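Local coordinates for putative metallopeptidase (Corynebacterium diphtheriae, PDB 3QOC), which is the N-terminal, creatinase/prolidase-like domain of a larger protein that probably acts as a metal-dependent aminopeptidase, at residues A[8-11]-A[12-15]; A[100-103]-A[104-107]. One frame throughout, in Å; residues are numbered along the deposited sequence.

Interaction 1: A[8-11]-A[12-15]; sequences TRFL and QRRR. With SO4 (sulfate ion), chain F.
Sulfate atom O4 is gripped from both segments: NE of Arg9 gives it a nearly straight bond of 3.1 Å, and NH1 of Arg13 adds a weak one. A second oxygen of the ion, O1, takes a bond of 3.0 Å from Arg13 NH2, the N-H pointing almost straight at it (164°), and a weak one from Arg9 NE. The two arginines, one helical turn apart, run side by side with extended chains, yet their guanidinium planes stand nearly perpendicular. Arg9 CD lies over one face of the Arg13 guanidinium, and the edge of that group meets the sulfate. With Arg13 CG beside its own N (chi1 -76°), the extended chain runs past the carbonyl oxygen of Arg9, CG and CD both approaching it to 3.2 Å. Phe10 CZ lies over one face of the Arg9 guanidinium. Arg13 NH1 approaches Phe10 CE1 obliquely at 3.8 Å, the ring and guanidinium planes 87° apart. Arg38 also bonds the ion, and Arg13 NH1 reaches the carbonyl of Tyr39.

Behind this cluster the first turn of helix 9-19 is regular. Thr8 is the N-cap, its OG1 accepting from Leu11 N at 3.2 Å, and its carbonyl oxygen receives Gln12 N. The bond from Arg15 N to Leu11 O, 2.9 Å long, is the straightest of the four main-chain bonds. On another side of the helix the bent Arg14 chain brings one guanidinium face over Leu11 CA, with NH2 3.7 Å from Leu11 CD1. NH1 of the buried Arg14 donates to Leu40 O and NH2 forms a salt bridge with Asp76. Arg15 NH2 forms another with Asp7.

The sulfate, probably acquired from the crystallisation liquor, probably balances part of the positive charge of Arg9, Arg13 and Arg38, which together form a basic anion-binding patch.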
# COMPACT_ATOMS: atom_id res chain seq x y z
N THR A 8 -7.15 13.75 9.61
CA THR A 8 -5.91 13.32 10.29
C THR A 8 -4.76 13.65 9.36
O THR A 8 -4.93 13.71 8.16
CB THR A 8 -5.88 11.86 10.65
OG1 THR A 8 -5.99 11.06 9.48
CG2 THR A 8 -7.04 11.51 11.65
N ARG A 9 -3.58 13.89 9.92
CA ARG A 9 -2.38 13.94 9.13
C ARG A 9 -2.11 12.68 8.23
O ARG A 9 -1.49 12.80 7.20
CB ARG A 9 -1.20 14.17 10.03
CG ARG A 9 -0.91 13.04 11.11
CD ARG A 9 0.26 13.54 12.00
NE ARG A 9 0.72 12.65 13.02
CZ ARG A 9 0.10 12.43 14.18
NH1 ARG A 9 -1.03 13.04 14.45
NH2 ARG A 9 0.62 11.61 15.09
N PHE A 10 -2.58 11.51 8.63
CA PHE A 10 -2.31 10.33 7.85
C PHE A 10 -3.18 10.40 6.60
O PHE A 10 -2.70 10.08 5.52
CB PHE A 10 -2.56 9.06 8.69
CG PHE A 10 -1.73 9.02 9.97
CD1 PHE A 10 -0.38 8.73 9.93
CD2 PHE A 10 -2.33 9.34 11.23
CE1 PHE A 10 0.40 8.73 11.09
CE2 PHE A 10 -1.57 9.33 12.39
CZ PHE A 10 -0.18 9.03 12.32
N LEU A 11 -4.43 10.87 6.73
CA LEU A 11 -5.32 11.08 5.56
C LEU A 11 -4.69 12.11 4.63
O LEU A 11 -4.58 11.88 3.41
CB LEU A 11 -6.76 11.45 5.97
CG LEU A 11 -7.81 11.53 4.83
CD1 LEU A 11 -7.84 10.27 4.01
CD2 LEU A 11 -9.20 11.74 5.30
N GLN A 12 -4.14 13.17 5.20
CA GLN A 12 -3.41 14.19 4.38
C GLN A 12 -2.17 13.69 3.63
O GLN A 12 -1.88 14.08 2.50
CB GLN A 12 -3.10 15.45 5.24
CG GLN A 12 -4.42 16.18 5.76
CD GLN A 12 -4.18 17.38 6.70
OE1 GLN A 12 -3.20 17.42 7.46
NE2 GLN A 12 -5.10 18.34 6.67
N ARG A 13 -1.40 12.80 4.26
CA ARG A 13 -0.23 12.27 3.61
C ARG A 13 -0.63 11.34 2.47
O ARG A 13 0.05 11.23 1.48
CB ARG A 13 0.56 11.49 4.69
CG ARG A 13 1.27 12.50 5.62
CD ARG A 13 1.55 11.88 6.97
NE ARG A 13 2.26 12.80 7.87
CZ ARG A 13 2.77 12.44 9.02
NH1 ARG A 13 2.72 11.17 9.43
NH2 ARG A 13 3.39 13.35 9.76
N ARG A 14 -1.67 10.58 2.70
CA ARG A 14 -2.19 9.68 1.66
C ARG A 14 -2.67 10.48 0.48
O ARG A 14 -2.29 10.17 -0.64
CB ARG A 14 -3.29 8.77 2.19
CG ARG A 14 -2.73 7.76 3.21
CD ARG A 14 -3.64 6.59 3.46
NE ARG A 14 -4.92 6.89 4.04
CZ ARG A 14 -5.14 7.16 5.34
NH1 ARG A 14 -4.16 7.21 6.24
NH2 ARG A 14 -6.35 7.36 5.74
N ARG A 15 -3.48 11.53 0.74
CA ARG A 15 -3.97 12.44 -0.28
C ARG A 15 -2.78 13.02 -1.09
O ARG A 15 -2.78 12.91 -2.29
CB ARG A 15 -4.89 13.53 0.34
CG ARG A 15 -5.15 14.68 -0.61
CD ARG A 15 -6.50 15.49 -0.47
NE ARG A 15 -7.37 15.08 0.65
CZ ARG A 15 -7.33 15.59 1.89
NH1 ARG A 15 -6.47 16.57 2.22
NH2 ARG A 15 -8.18 15.12 2.81
S SO4 F . 4.31 11.47 13.04
O1 SO4 F . 4.13 12.83 12.60
O2 SO4 F . 5.54 11.20 12.34
O3 SO4 F . 4.45 11.40 14.48
O4 SO4 F . 3.12 10.70 12.73

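Interaction 2: A[100-103]-A[104-107]; sequences GFEA and DYLS
Glu102 O, at the end of strand 97-102, accepts two main-chain N-H groups of the turn that follows. Tyr105 N, 2.9 Å from Glu102 O and well above the carbonyl plane, closes a beta turn over 102-105, with Ala103 and Asp104 near type I angles. Leu106 N adds an i to i+4 bond to the same oxygen, equally long but nearly along the C=O axis. The tightly packed side of the turn is apolar: Leu106 CD2 reaches Phe101 CD1 at 3.8 Å, the two side chains crossing at about a right angle. Phe101 CG, set between its own N and carbonyl carbon (chi1 65°), brings the ring beside Leu106.

Tyr105 makes a lighter contact, its CD2 3.9 Å from Glu102 CB, with ring and carboxylate planes 36° apart. Although buried, the Glu102 carboxylate is well supplied with donors: OE2 bonds His36 ND1, and OE1 receives the backbone N-H groups of Thr32 and His33. The solvent side is looser. There Asp104 is exposed, its OD2 hydrogen-bonded to Gly129 N.

The turn opens the beta-alpha-beta crossover in which helix 108-117, capped by Ser107, joins the parallel neighbours 97-102 and 122-127. Leu106 and Phe101 both rest on Cys111 of that helix, Phe101 also touches Leu124 and Pro126 of strand 122-127, and Tyr105 meets His36 of helix 34-41 edge-to-face.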
# COMPACT_ATOMS: atom_id res chain seq x y z
N GLY A 100 2.53 0.87 -8.96
CA GLY A 100 3.91 1.22 -8.62
C GLY A 100 4.40 0.43 -7.39
O GLY A 100 3.59 0.05 -6.58
N PHE A 101 5.72 0.23 -7.26
CA PHE A 101 6.32 -0.38 -6.10
C PHE A 101 7.61 0.31 -5.74
O PHE A 101 8.20 0.97 -6.56
CB PHE A 101 6.52 -1.92 -6.26
CG PHE A 101 7.48 -2.30 -7.31
CD1 PHE A 101 8.81 -2.53 -7.00
CD2 PHE A 101 7.06 -2.50 -8.62
CE1 PHE A 101 9.74 -2.87 -7.98
CE2 PHE A 101 7.97 -2.87 -9.58
CZ PHE A 101 9.32 -3.05 -9.25
N GLU A 102 8.05 0.16 -4.51
CA GLU A 102 9.19 0.90 -4.08
C GLU A 102 10.48 0.15 -4.52
O GLU A 102 11.02 -0.73 -3.82
CB GLU A 102 9.12 1.08 -2.58
CG GLU A 102 7.94 1.81 -2.12
CD GLU A 102 7.92 1.95 -0.60
OE1 GLU A 102 7.45 1.02 0.10
OE2 GLU A 102 8.41 2.99 -0.10
N ALA A 103 10.98 0.52 -5.66
CA ALA A 103 12.04 -0.29 -6.29
C ALA A 103 13.37 -0.11 -5.53
O ALA A 103 14.24 -0.95 -5.59
CB ALA A 103 12.20 0.09 -7.80
N ASP A 104 13.49 0.98 -4.81
CA ASP A 104 14.65 1.21 -4.00
C ASP A 104 14.67 0.35 -2.73
O ASP A 104 15.71 0.33 -2.04
CB ASP A 104 14.69 2.69 -3.54
CG ASP A 104 14.99 3.66 -4.66
OD1 ASP A 104 15.36 3.20 -5.79
OD2 ASP A 104 14.86 4.88 -4.40
N TYR A 105 13.53 -0.27 -2.38
CA TYR A 105 13.43 -0.99 -1.14
C TYR A 105 13.12 -2.45 -1.30
O TYR A 105 13.47 -3.26 -0.45
CB TYR A 105 12.39 -0.36 -0.20
CG TYR A 105 12.71 1.07 0.17
CD1 TYR A 105 13.38 1.37 1.35
CD2 TYR A 105 12.41 2.11 -0.68
CE1 TYR A 105 13.69 2.70 1.68
CE2 TYR A 105 12.68 3.40 -0.35
CZ TYR A 105 13.31 3.69 0.84
OH TYR A 105 13.63 4.98 1.13
N LEU A 106 12.43 -2.83 -2.35
CA LEU A 106 12.13 -4.24 -2.53
C LEU A 106 13.36 -4.95 -3.12
O LEU A 106 14.10 -4.36 -3.96
CB LEU A 106 10.96 -4.35 -3.47
CG LEU A 106 10.00 -5.48 -3.32
CD1 LEU A 106 9.41 -5.52 -1.90
CD2 LEU A 106 9.00 -5.32 -4.45
N SER A 107 13.62 -6.18 -2.68
CA SER A 107 14.69 -6.94 -3.23
C SER A 107 14.24 -7.61 -4.52
O SER A 107 13.08 -7.78 -4.75
CB SER A 107 15.08 -8.03 -2.28
OG SER A 107 13.97 -8.84 -2.07

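The two interactions follow one another along the chain, with their centres 22 Å apart and their nearest atoms about 12 Å apart, so they do not touch. Interaction 1 occupies the start of helix 9-19 at the domain surface; interaction 2 lies where strand 97-102 leaves the mixed sheet for helix 108-117. Helix 34-41 provides a common neighbour: Tyr39 and Leu40 meet Arg13 and Arg14, and Arg38 joins them at the sulfate, while His36, nearer the other end of the helix, meets Glu102 and Tyr105. Both are local features at helix starts, each with a side-chain N-cap, the second being the strand-to-helix connection of the 97-102, 108-117, 122-127 unit of this creatinase/prolidase-like domain.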